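PDB 2FFI: 2-pyrone-4,6-dicarboxylic acid hydrolase, putative from Pseudomonas putida, which probably hydrolyses the lactone 2-pyrone-4,6-dicarboxylate, as a TIM-barrel member of the amidohydrolase superfamily. Local coordinates for residues S17-F22 with G43-Q48; R50-S55 with V246-A251; S199-L204 with E210-A215; L231-D236 with E253-L258. All coordinates share one frame; numbering follows the deposited sequence.

Following the chain from the N terminus, contact 1 closes first: the loop after strand 15-16 meets helix 42-51 across 20 intervening residues. Contact 2 opens at the end of that same helix and closes only at 246-251, spanning most of the chain and joining the N- and C-terminal parts of the barrel. Contact 3, a local turn from strand 194-199 into helix 208-225, nests inside it. Contact 4 crosses contact 2: residues 231-236 lie within its loop, whereas 253-258 come after it on helix 248-258, which both contacts use. Contacts 1 and 4 also touch directly, S17 and H18 meeting W233 and D236 where the first and last strands adjoin.

Contact 1. Residues S17-F22 with G43-Q48; sequences SHAHVF and GDYLGQ. With PO4 (phosphate ion), chain C.
V21 and Y45 mark the closest backbone approach, their CA atoms 7.4 Å apart: the loop 17-22, extended from A19 on, runs past helix 42-51 with no hydrogen bond between them. A19 and V21 both point CB toward the helix, and Y45 meets both. With CG anti to the backbone N (chi1 175°), its ring reaches over to the loop, where A19 CB lies 3.6 Å from Y45 CZ. Nearer the helix, V21 CG1 touches Y45 CB at 4.0 Å, the two side chains crossing at about a right angle. The hydroxyl of Y45 is hydrogen-bonded to D16. H18 and H20, whose CB atoms point away from the helix, form the H-x-H pair that follows the first strand in amidohydrolase TIM barrels. Here they adjoin a phosphate ion, probably from the crystallisation liquor. H20 NE2 gives weak, bent hydrogen bonds to phosphate O1 (2.8 Å) and O4 (3.0 Å), both at 129°, and O1 sits at the ring edge. H20 ND1 is bonded to the carbonyl of V60, which fixes the ring's rotation. A leucine in place of H20 would probably leave V60 O without this donor and the phosphate held by fewer groups, R110 and H167 among them.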
loop_
_atom_site.group_PDB
_atom_site.type_symbol
_atom_site.label_atom_id
_atom_site.label_comp_id
_atom_site.label_asym_id
_atom_site.label_seq_id
_atom_site.Cartn_x
_atom_site.Cartn_y
_atom_site.Cartn_z
ATOM N N SER A 17 -0.674 5.539 4.809
ATOM C CA SER A 17 -0.845 4.981 3.471
ATOM C C SER A 17 -1.167 3.500 3.650
ATOM O O SER A 17 -0.657 2.861 4.556
ATOM C CB SER A 17 0.423 5.163 2.624
ATOM O OG SER A 17 1.532 4.499 3.194
ATOM N N HIS A 18 -2.043 2.960 2.820
ATOM C CA HIS A 18 -2.415 1.541 2.918
ATOM C C HIS A 18 -3.312 1.169 4.112
ATOM O O HIS A 18 -2.881 1.146 5.258
ATOM C CB HIS A 18 -1.161 0.661 2.940
ATOM C CG HIS A 18 -1.365 -0.680 2.319
ATOM N ND1 HIS A 18 -2.116 -1.672 2.913
ATOM C CD2 HIS A 18 -0.928 -1.192 1.145
ATOM C CE1 HIS A 18 -2.129 -2.738 2.134
ATOM N NE2 HIS A 18 -1.416 -2.473 1.054
ATOM N N ALA A 19 -4.563 0.851 3.814
ATOM C CA ALA A 19 -5.542 0.464 4.823
ATOM C C ALA A 19 -6.807 -0.028 4.099
ATOM O O ALA A 19 -7.055 0.352 2.957
ATOM C CB ALA A 19 -5.860 1.658 5.717
ATOM N N HIS A 20 -7.608 -0.854 4.763
ATOM C CA HIS A 20 -8.817 -1.396 4.159
ATOM C C HIS A 20 -10.072 -1.114 4.982
ATOM O O HIS A 20 -9.996 -0.984 6.199
ATOM C CB HIS A 20 -8.678 -2.917 4.003
ATOM C CG HIS A 20 -7.439 -3.343 3.292
ATOM N ND1 HIS A 20 -7.212 -3.044 1.964
ATOM C CD2 HIS A 20 -6.330 -3.983 3.729
ATOM C CE1 HIS A 20 -6.013 -3.473 1.621
ATOM N NE2 HIS A 20 -5.456 -4.045 2.674
ATOM N N VAL A 21 -11.218 -1.018 4.313
ATOM C CA VAL A 21 -12.491 -0.829 4.993
ATOM C C VAL A 21 -13.515 -1.687 4.254
ATOM O O VAL A 21 -13.417 -1.869 3.044
ATOM C CB VAL A 21 -12.967 0.685 5.040
ATOM C CG1 VAL A 21 -11.961 1.523 5.800
ATOM C CG2 VAL A 21 -13.205 1.248 3.627
ATOM N N PHE A 22 -14.470 -2.244 4.993
ATOM C CA PHE A 22 -15.521 -3.081 4.407
ATOM C C PHE A 22 -16.534 -3.396 5.487
ATOM O O PHE A 22 -16.160 -3.597 6.623
ATOM C CB PHE A 22 -14.921 -4.367 3.793
ATOM C CG PHE A 22 -13.901 -5.051 4.665
ATOM C CD1 PHE A 22 -14.293 -5.934 5.665
ATOM C CD2 PHE A 22 -12.544 -4.827 4.466
ATOM C CE1 PHE A 22 -13.352 -6.587 6.448
ATOM C CE2 PHE A 22 -11.592 -5.476 5.247
ATOM C CZ PHE A 22 -12.003 -6.362 6.241
ATOM N N GLY A 43 -16.035 4.563 9.869
ATOM C CA GLY A 43 -15.992 5.146 11.196
ATOM C C GLY A 43 -14.910 4.562 12.089
ATOM O O GLY A 43 -14.156 5.292 12.749
ATOM N N ASP A 44 -14.815 3.240 12.132
ATOM C CA ASP A 44 -13.808 2.648 12.993
ATOM C C ASP A 44 -12.416 3.087 12.589
ATOM O O ASP A 44 -11.618 3.494 13.432
ATOM C CB ASP A 44 -13.898 1.122 12.976
ATOM C CG ASP A 44 -15.158 0.597 13.650
ATOM O OD1 ASP A 44 -15.222 -0.634 13.878
ATOM O OD2 ASP A 44 -16.081 1.400 13.940
ATOM N N TYR A 45 -12.119 3.002 11.298
ATOM C CA TYR A 45 -10.809 3.390 10.789
ATOM C C TYR A 45 -10.501 4.850 11.089
ATOM O O TYR A 45 -9.404 5.186 11.531
ATOM C CB TYR A 45 -10.755 3.167 9.287
ATOM C CG TYR A 45 -9.472 3.652 8.678
ATOM C CD1 TYR A 45 -8.247 3.184 9.137
ATOM C CD2 TYR A 45 -9.479 4.581 7.642
ATOM C CE1 TYR A 45 -7.056 3.635 8.573
ATOM C CE2 TYR A 45 -8.303 5.028 7.076
ATOM C CZ TYR A 45 -7.104 4.555 7.544
ATOM O OH TYR A 45 -5.944 4.989 6.983
ATOM N N LEU A 46 -11.478 5.712 10.830
ATOM C CA LEU A 46 -11.322 7.125 11.082
ATOM C C LEU A 46 -11.044 7.334 12.560
ATOM O O LEU A 46 -10.241 8.185 12.932
ATOM C CB LEU A 46 -12.585 7.863 10.646
ATOM C CG LEU A 46 -12.518 8.546 9.276
ATOM C CD1 LEU A 46 -11.725 7.706 8.318
ATOM C CD2 LEU A 46 -13.921 8.799 8.759
ATOM N N GLY A 47 -11.696 6.543 13.405
ATOM C CA GLY A 47 -11.483 6.669 14.841
ATOM C C GLY A 47 -10.070 6.275 15.236
ATOM O O GLY A 47 -9.372 7.004 15.939
ATOM N N GLN A 48 -9.657 5.099 14.786
ATOM C CA GLN A 48 -8.332 4.599 15.042
ATOM C C GLN A 48 -7.286 5.571 14.535
ATOM O O GLN A 48 -6.202 5.649 15.099
ATOM C CB GLN A 48 -8.170 3.256 14.350
ATOM C CG GLN A 48 -8.978 2.172 14.989
ATOM C CD GLN A 48 -8.516 1.908 16.414
ATOM O OE1 GLN A 48 -9.209 2.232 17.387
ATOM N NE2 GLN A 48 -7.327 1.322 16.542
HETATM P P PO4 C . -2.994 -6.394 2.502
HETATM O O1 PO4 C . -3.663 -5.692 1.378
HETATM O O2 PO4 C . -2.743 -7.810 2.132
HETATM O O3 PO4 C . -1.701 -5.733 2.798
HETATM O O4 PO4 C . -3.871 -6.346 3.698
#

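Contact 2. Residues R50-S55 with V246-A251; sequences RAHGFS and VSFGSA
F248 reaches from the start of helix 248-258 to H52 and F54, and the three rings form an aromatic cluster. Its buried part is the pair of phenylalanines. F248 turns an edge toward the face of F54 in an offset edge-to-face pair, the planes at 62° and the centroids 5.8 Å apart; F248 CE2 comes within 3.9 Å of F54 CD1. The adjacent atom, F248 CD2, stands 3.8 Å above the H52 ring plane, near its margin, while the two rings as a whole meet obliquely, tilted by 41°. This cluster lies where the N- and C-terminal parts of the TIM barrel come together, the residues just after helix 42-51 meeting the first turn of helix 248-258. F54 also stacks on W233, which carries the cluster inward. H52 is partly exposed, yet lies close on G249, which has no side chain: NE2 is 3.3 Å from G249 CA, and is not hydrogen-bonded to G249 N. ND1 is bonded to Q48 O, tying the imidazole back to the helix that precedes it. The looser, partly exposed part lies beyond, where S247 and S250 do not touch 50-55 and form a capping box: S250 N donates to S247 OG (3.2 Å), and S247 N to S250 OG (2.9 Å).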
loop_
_atom_site.group_PDB
_atom_site.type_symbol
_atom_site.label_atom_id
_atom_site.label_comp_id
_atom_site.label_asym_id
_atom_site.label_seq_id
_atom_site.Cartn_x
_atom_site.Cartn_y
_atom_site.Cartn_z
ATOM N N ARG A 50 -7.526 9.158 14.192
ATOM C CA ARG A 50 -7.383 10.325 15.054
ATOM C C ARG A 50 -6.859 9.947 16.402
ATOM O O ARG A 50 -6.151 10.729 17.041
ATOM C CB ARG A 50 -8.698 11.082 15.228
ATOM C CG ARG A 50 -9.895 10.233 15.582
ATOM C CD ARG A 50 -11.008 11.093 16.178
ATOM N NE ARG A 50 -11.157 12.393 15.523
ATOM C CZ ARG A 50 -11.642 12.577 14.293
ATOM N NH1 ARG A 50 -12.030 11.533 13.560
ATOM N NH2 ARG A 50 -11.751 13.813 13.794
ATOM N N ALA A 51 -7.184 8.732 16.819
ATOM C CA ALA A 51 -6.759 8.249 18.109
ATOM C C ALA A 51 -5.258 8.073 18.175
ATOM O O ALA A 51 -4.691 8.054 19.264
ATOM C CB ALA A 51 -7.467 6.945 18.426
ATOM N N HIS A 52 -4.603 7.951 17.022
ATOM C CA HIS A 52 -3.146 7.774 17.031
ATOM C C HIS A 52 -2.365 8.877 16.327
ATOM O O HIS A 52 -1.188 8.712 16.013
ATOM C CB HIS A 52 -2.767 6.410 16.435
ATOM C CG HIS A 52 -3.329 5.250 17.197
ATOM N ND1 HIS A 52 -4.675 4.958 17.212
ATOM C CD2 HIS A 52 -2.742 4.351 18.022
ATOM C CE1 HIS A 52 -4.894 3.934 18.015
ATOM N NE2 HIS A 52 -3.737 3.546 18.521
ATOM N N GLY A 53 -3.008 10.011 16.104
ATOM C CA GLY A 53 -2.327 11.088 15.421
ATOM C C GLY A 53 -2.853 11.246 14.010
ATOM O O GLY A 53 -3.716 12.077 13.760
ATOM N N PHE A 54 -2.345 10.437 13.089
ATOM C CA PHE A 54 -2.742 10.477 11.675
ATOM C C PHE A 54 -4.094 11.121 11.401
ATOM O O PHE A 54 -5.083 10.802 12.041
ATOM C CB PHE A 54 -2.733 9.067 11.111
ATOM C CG PHE A 54 -1.573 8.263 11.573
ATOM C CD1 PHE A 54 -1.619 7.589 12.784
ATOM C CD2 PHE A 54 -0.403 8.236 10.837
ATOM C CE1 PHE A 54 -0.505 6.891 13.254
ATOM C CE2 PHE A 54 0.707 7.549 11.289
ATOM C CZ PHE A 54 0.662 6.874 12.506
ATOM N N SER A 55 -4.126 12.006 10.413
ATOM C CA SER A 55 -5.331 12.743 10.046
ATOM C C SER A 55 -5.872 12.384 8.662
ATOM O O SER A 55 -7.053 12.582 8.373
ATOM C CB SER A 55 -5.032 14.250 10.076
ATOM O OG SER A 55 -3.905 14.580 9.255
ATOM N N VAL A 246 -2.450 -8.114 16.005
ATOM C CA VAL A 246 -2.207 -6.715 15.688
ATOM C C VAL A 246 -3.395 -5.777 15.729
ATOM O O VAL A 246 -4.530 -6.160 15.421
ATOM C CB VAL A 246 -1.577 -6.596 14.284
ATOM C CG1 VAL A 246 -1.075 -5.182 14.046
ATOM C CG2 VAL A 246 -0.444 -7.607 14.136
ATOM N N SER A 247 -3.106 -4.534 16.106
ATOM C CA SER A 247 -4.100 -3.459 16.178
ATOM C C SER A 247 -3.403 -2.179 15.721
ATOM O O SER A 247 -2.177 -2.118 15.651
ATOM C CB SER A 247 -4.593 -3.267 17.611
ATOM O OG SER A 247 -3.562 -2.747 18.445
ATOM N N PHE A 248 -4.184 -1.159 15.401
ATOM C CA PHE A 248 -3.608 0.101 14.959
ATOM C C PHE A 248 -2.525 0.546 15.946
ATOM O O PHE A 248 -1.423 0.936 15.549
ATOM C CB PHE A 248 -4.696 1.172 14.854
ATOM C CG PHE A 248 -4.429 2.188 13.780
ATOM C CD1 PHE A 248 -5.113 2.148 12.568
ATOM C CD2 PHE A 248 -3.454 3.155 13.967
ATOM C CE1 PHE A 248 -4.806 3.052 11.564
ATOM C CE2 PHE A 248 -3.143 4.056 12.975
ATOM C CZ PHE A 248 -3.813 4.016 11.773
ATOM N N GLY A 249 -2.830 0.484 17.235
ATOM C CA GLY A 249 -1.838 0.864 18.223
ATOM C C GLY A 249 -0.583 0.006 18.220
ATOM O O GLY A 249 0.525 0.539 18.303
ATOM N N SER A 250 -0.737 -1.320 18.136
ATOM C CA SER A 250 0.421 -2.212 18.133
ATOM C C SER A 250 1.229 -1.989 16.863
ATOM O O SER A 250 2.423 -2.272 16.827
ATOM C CB SER A 250 -0.001 -3.679 18.226
ATOM O OG SER A 250 -0.373 -4.237 16.980
ATOM N N ALA A 251 0.587 -1.465 15.821
ATOM C CA ALA A 251 1.288 -1.195 14.579
ATOM C C ALA A 251 2.135 0.077 14.732
ATOM O O ALA A 251 3.287 0.114 14.294
ATOM C CB ALA A 251 0.288 -1.042 13.449
#

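Contact 3. Residues S199-L204 with E210-A215; sequences SGIYRL and ENLAFA
I201 O and L204 CB lie over the same side of the flat N211 carboxamide, I201 O 3.6 Å from N211 CG and L204 CB 3.7 Å from it. N211 OD1 is near L204 O, but both are acceptors and no bond joins them; the amide is anchored instead by ND2, which is hydrogen-bonded to G206 O. On the other side of the turn, one face of the Y202 ring carries G200 CA, 3.6 Å above the plane and not over its centre. Y202 CE2 in turn lies 3.8 Å above the guanidinium plane of R203, close to the margin of the group. R203 NE forms a salt bridge with D236, so this side of the turn is bound to the loop that follows strand 231-234. The turn is a short 3-10 segment, 201-203, in the loop that leaves strand 194-199 of the TIM barrel and leads into helix 208-225, and the bond from L204 N to I201 O closes it. I201 faces the helix. CG1 is placed between the backbone N and the carbonyl carbon (chi1 80°), and from there CD1 reaches L212, 3.6 Å from its CD2. The other branch, I201 CG2, rests against A215 CB at 3.8 Å. L204 and N211 lie side by side, pointing opposite ways, L204 CD2 4.0 Å from N211 CB. An alanine at N211 would remove the amide, which would probably leave G206 O without its donor and open a gap beside L204 CB. Farther along the helix, A215 also touches L258 of helix 248-258.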
loop_
_atom_site.group_PDB
_atom_site.type_symbol
_atom_site.label_atom_id
_atom_site.label_comp_id
_atom_site.label_asym_id
_atom_site.label_seq_id
_atom_site.Cartn_x
_atom_site.Cartn_y
_atom_site.Cartn_z
ATOM N N SER A 199 5.410 -1.203 5.968
ATOM C CA SER A 199 4.193 -1.526 6.697
ATOM C C SER A 199 4.006 -3.023 6.916
ATOM O O SER A 199 4.602 -3.858 6.231
ATOM C CB SER A 199 2.966 -0.970 5.947
ATOM O OG SER A 199 2.857 -1.488 4.625
ATOM N N GLY A 200 3.150 -3.347 7.874
ATOM C CA GLY A 200 2.868 -4.735 8.182
ATOM C C GLY A 200 4.107 -5.566 8.371
ATOM O O GLY A 200 4.302 -6.548 7.663
ATOM N N ILE A 201 4.954 -5.198 9.322
ATOM C CA ILE A 201 6.148 -6.007 9.502
ATOM C C ILE A 201 5.707 -7.385 9.997
ATOM O O ILE A 201 6.407 -8.369 9.793
ATOM C CB ILE A 201 7.163 -5.396 10.510
ATOM C CG1 ILE A 201 6.714 -5.695 11.934
ATOM C CG2 ILE A 201 7.307 -3.910 10.269
ATOM C CD1 ILE A 201 7.871 -5.721 12.916
ATOM N N TYR A 202 4.540 -7.457 10.629
ATOM C CA TYR A 202 4.052 -8.734 11.143
ATOM C C TYR A 202 3.737 -9.741 10.042
ATOM O O TYR A 202 3.162 -10.801 10.306
ATOM C CB TYR A 202 2.811 -8.534 11.997
ATOM C CG TYR A 202 1.744 -7.733 11.316
ATOM C CD1 TYR A 202 1.648 -6.358 11.519
ATOM C CD2 TYR A 202 0.817 -8.350 10.476
ATOM C CE1 TYR A 202 0.652 -5.612 10.909
ATOM C CE2 TYR A 202 -0.185 -7.614 9.856
ATOM C CZ TYR A 202 -0.266 -6.242 10.079
ATOM O OH TYR A 202 -1.264 -5.496 9.489
ATOM N N ARG A 203 4.124 -9.418 8.811
ATOM C CA ARG A 203 3.889 -10.299 7.669
ATOM C C ARG A 203 5.177 -10.944 7.163
ATOM O O ARG A 203 5.150 -11.791 6.274
ATOM C CB ARG A 203 3.237 -9.507 6.534
ATOM C CG ARG A 203 1.802 -9.133 6.811
ATOM C CD ARG A 203 1.181 -8.401 5.640
ATOM N NE ARG A 203 -0.156 -7.901 5.950
ATOM C CZ ARG A 203 -1.244 -8.661 6.039
ATOM N NH1 ARG A 203 -2.417 -8.105 6.321
ATOM N NH2 ARG A 203 -1.166 -9.972 5.844
ATOM N N LEU A 204 6.304 -10.550 7.742
ATOM C CA LEU A 204 7.594 -11.073 7.326
ATOM C C LEU A 204 7.901 -12.533 7.647
ATOM O O LEU A 204 9.070 -12.906 7.740
ATOM C CB LEU A 204 8.706 -10.169 7.868
ATOM C CG LEU A 204 8.932 -8.847 7.104
ATOM C CD1 LEU A 204 7.872 -8.672 6.003
ATOM C CD2 LEU A 204 8.910 -7.661 8.074
ATOM N N GLU A 210 11.831 -10.987 15.387
ATOM C CA GLU A 210 12.726 -11.181 14.255
ATOM C C GLU A 210 12.364 -10.234 13.123
ATOM O O GLU A 210 13.244 -9.641 12.506
ATOM C CB GLU A 210 12.654 -12.622 13.762
ATOM C CG GLU A 210 13.665 -13.540 14.412
ATOM C CD GLU A 210 13.300 -15.000 14.243
ATOM O OE1 GLU A 210 14.168 -15.858 14.509
ATOM O OE2 GLU A 210 12.142 -15.293 13.864
ATOM N N ASN A 211 11.065 -10.099 12.858
ATOM C CA ASN A 211 10.577 -9.222 11.805
ATOM C C ASN A 211 10.986 -7.809 12.159
ATOM O O ASN A 211 11.415 -7.031 11.305
ATOM C CB ASN A 211 9.049 -9.279 11.709
ATOM C CG ASN A 211 8.518 -10.692 11.524
ATOM O OD1 ASN A 211 9.021 -11.453 10.702
ATOM N ND2 ASN A 211 7.485 -11.041 12.283
ATOM N N LEU A 212 10.850 -7.489 13.440
ATOM C CA LEU A 212 11.176 -6.166 13.932
ATOM C C LEU A 212 12.663 -5.896 13.770
ATOM O O LEU A 212 13.057 -4.785 13.436
ATOM C CB LEU A 212 10.734 -6.048 15.397
ATOM C CG LEU A 212 10.584 -4.675 16.063
ATOM C CD1 LEU A 212 11.962 -4.145 16.422
ATOM C CD2 LEU A 212 9.841 -3.716 15.156
ATOM N N ALA A 213 13.499 -6.903 13.990
ATOM C CA ALA A 213 14.939 -6.700 13.835
ATOM C C ALA A 213 15.265 -6.499 12.357
ATOM O O ALA A 213 16.112 -5.689 12.001
ATOM C CB ALA A 213 15.710 -7.900 14.379
ATOM N N PHE A 214 14.577 -7.245 11.496
ATOM C CA PHE A 214 14.799 -7.160 10.064
ATOM C C PHE A 214 14.165 -5.908 9.477
ATOM O O PHE A 214 14.677 -5.334 8.539
ATOM C CB PHE A 214 14.262 -8.418 9.373
ATOM C CG PHE A 214 14.350 -8.365 7.882
ATOM C CD1 PHE A 214 13.350 -7.754 7.133
ATOM C CD2 PHE A 214 15.453 -8.894 7.223
ATOM C CE1 PHE A 214 13.444 -7.674 5.743
ATOM C CE2 PHE A 214 15.561 -8.821 5.834
ATOM C CZ PHE A 214 14.555 -8.208 5.089
ATOM N N ALA A 215 13.036 -5.500 10.031
ATOM C CA ALA A 215 12.373 -4.299 9.562
ATOM C C ALA A 215 13.319 -3.124 9.794
ATOM O O ALA A 215 13.362 -2.172 9.015
ATOM C CB ALA A 215 11.070 -4.087 10.320
#

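Contact 4. Residues L231-D236 with E253-L258; sequences LMWGSD and EQFEAL
W233 and F255 each hold CG anti to the backbone N, chi1 176° in the strand residue and 163° in the helix residue, and these torsions extend the two rings toward each other across the space between strand 231-234 and helix 248-258. The rings meet edge-to-face: F255 turns an edge toward one face of the five-membered ring of W233, with planes at 62° and centroids 5.0 Å apart. The closest touch is F255 CD2 to W233 CD1, 3.6 Å. F255 CB adds to it, lying 3.7 Å from W233 NE1, so the phenylalanine meets the indole with the root of its side chain as well as its ring, and the two side chains run obliquely to one another. The opposite face of the indole carries the backbone N of S235, two residues on, 3.7 Å above the plane and toward the border of the ring system. No hydrogen bond links the two segments, and the contact is one buried aromatic pair, joining a barrel strand to the helix that follows it, as in the beta-alpha units of a TIM barrel. Helix 262-276 closes in beside the pair, L269 touching both W233 and F255, and R265 reaching F255. Strand 231-234 itself lies beside strand 194-199, with M232 and G234 bonded to V198, and on its other side the backbone of W233 is bonded to S17.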
loop_
_atom_site.group_PDB
_atom_site.type_symbol
_atom_site.label_atom_id
_atom_site.label_comp_id
_atom_site.label_asym_id
_atom_site.label_seq_id
_atom_site.Cartn_x
_atom_site.Cartn_y
_atom_site.Cartn_z
ATOM N N LEU A 231 10.010 6.382 0.836
ATOM C CA LEU A 231 9.523 5.423 1.814
ATOM C C LEU A 231 8.377 6.026 2.626
ATOM O O LEU A 231 8.476 7.153 3.109
ATOM C CB LEU A 231 10.657 5.003 2.741
ATOM C CG LEU A 231 11.676 4.023 2.143
ATOM C CD1 LEU A 231 12.416 4.695 1.032
ATOM C CD2 LEU A 231 12.675 3.556 3.206
HETATM N N MSE A 232 7.283 5.283 2.766
HETATM C CA MSE A 232 6.141 5.770 3.531
HETATM C C MSE A 232 5.585 4.679 4.434
HETATM O O MSE A 232 5.613 3.498 4.085
HETATM C CB MSE A 232 5.035 6.258 2.602
HETATM C CG MSE A 232 4.301 5.155 1.895
HETATM SE SE MSE A 232 3.574 5.781 0.225
HETATM C CE MSE A 232 4.845 4.930 -0.926
ATOM N N TRP A 233 5.069 5.081 5.589
ATOM C CA TRP A 233 4.515 4.126 6.542
ATOM C C TRP A 233 3.045 3.803 6.342
ATOM O O TRP A 233 2.237 4.681 6.052
ATOM C CB TRP A 233 4.689 4.640 7.973
ATOM C CG TRP A 233 4.057 3.754 9.014
ATOM C CD1 TRP A 233 4.637 2.695 9.657
ATOM C CD2 TRP A 233 2.720 3.869 9.548
ATOM N NE1 TRP A 233 3.742 2.150 10.560
ATOM C CE2 TRP A 233 2.567 2.853 10.516
ATOM C CE3 TRP A 233 1.639 4.735 9.301
ATOM C CZ2 TRP A 233 1.386 2.680 11.241
ATOM C CZ3 TRP A 233 0.451 4.558 10.024
ATOM C CH2 TRP A 233 0.340 3.539 10.986
ATOM N N GLY A 234 2.705 2.533 6.527
ATOM C CA GLY A 234 1.321 2.109 6.413
ATOM C C GLY A 234 0.873 1.360 7.659
ATOM O O GLY A 234 1.689 0.747 8.328
ATOM N N SER A 235 -0.404 1.414 8.002
ATOM C CA SER A 235 -0.850 0.695 9.180
ATOM C C SER A 235 -1.291 -0.706 8.752
ATOM O O SER A 235 -1.114 -1.687 9.484
ATOM C CB SER A 235 -2.018 1.423 9.843
ATOM O OG SER A 235 -3.125 1.544 8.961
ATOM N N ASP A 236 -1.878 -0.789 7.562
ATOM C CA ASP A 236 -2.354 -2.054 7.018
ATOM C C ASP A 236 -3.598 -2.545 7.736
ATOM O O ASP A 236 -3.960 -3.718 7.649
ATOM C CB ASP A 236 -1.272 -3.127 7.105
ATOM C CG ASP A 236 -1.580 -4.312 6.235
ATOM O OD1 ASP A 236 -1.049 -5.408 6.495
ATOM O OD2 ASP A 236 -2.354 -4.130 5.273
ATOM N N GLU A 253 3.240 1.366 17.556
ATOM C CA GLU A 253 4.249 0.990 18.537
ATOM C C GLU A 253 5.445 0.320 17.863
ATOM O O GLU A 253 6.577 0.469 18.319
ATOM C CB GLU A 253 3.632 0.043 19.555
ATOM C CG GLU A 253 2.651 0.721 20.518
ATOM C CD GLU A 253 2.046 -0.245 21.529
ATOM O OE1 GLU A 253 2.666 -1.308 21.786
ATOM O OE2 GLU A 253 0.957 0.069 22.072
ATOM N N GLN A 254 5.189 -0.430 16.791
ATOM C CA GLN A 254 6.264 -1.080 16.048
ATOM C C GLN A 254 6.970 -0.023 15.217
ATOM O O GLN A 254 8.148 -0.155 14.886
ATOM C CB GLN A 254 5.730 -2.133 15.086
ATOM C CG GLN A 254 5.263 -3.431 15.677
ATOM C CD GLN A 254 4.698 -4.341 14.600
ATOM O OE1 GLN A 254 3.763 -3.963 13.894
ATOM N NE2 GLN A 254 5.270 -5.542 14.461
ATOM N N PHE A 255 6.239 1.014 14.835
ATOM C CA PHE A 255 6.855 2.071 14.050
ATOM C C PHE A 255 7.810 2.805 14.973
ATOM O O PHE A 255 8.986 2.976 14.655
ATOM C CB PHE A 255 5.789 3.015 13.499
ATOM C CG PHE A 255 6.327 4.319 13.025
ATOM C CD1 PHE A 255 6.220 5.454 13.825
ATOM C CD2 PHE A 255 6.958 4.413 11.798
ATOM C CE1 PHE A 255 6.739 6.664 13.413
ATOM C CE2 PHE A 255 7.481 5.618 11.376
ATOM C CZ PHE A 255 7.371 6.747 12.186
ATOM N N GLU A 256 7.298 3.205 16.132
ATOM C CA GLU A 256 8.096 3.908 17.126
ATOM C C GLU A 256 9.333 3.072 17.459
ATOM O O GLU A 256 10.402 3.607 17.729
ATOM C CB GLU A 256 7.266 4.107 18.385
ATOM C CG GLU A 256 5.861 4.612 18.119
ATOM C CD GLU A 256 5.733 6.110 18.290
ATOM O OE1 GLU A 256 6.271 6.865 17.445
ATOM O OE2 GLU A 256 5.095 6.526 19.286
ATOM N N ALA A 257 9.183 1.755 17.419
ATOM C CA ALA A 257 10.290 0.861 17.738
ATOM C C ALA A 257 11.431 0.899 16.729
ATOM O O ALA A 257 12.589 0.724 17.108
ATOM C CB ALA A 257 9.782 -0.577 17.891
ATOM N N LEU A 258 11.117 1.102 15.453
ATOM C CA LEU A 258 12.146 1.152 14.420
ATOM C C LEU A 258 13.244 2.113 14.833
ATOM O O LEU A 258 14.403 1.927 14.474
ATOM C CB LEU A 258 11.547 1.605 13.088
ATOM C CG LEU A 258 10.525 0.675 12.428
ATOM C CD1 LEU A 258 9.945 1.351 11.197
ATOM C CD2 LEU A 258 11.187 -0.634 12.060
#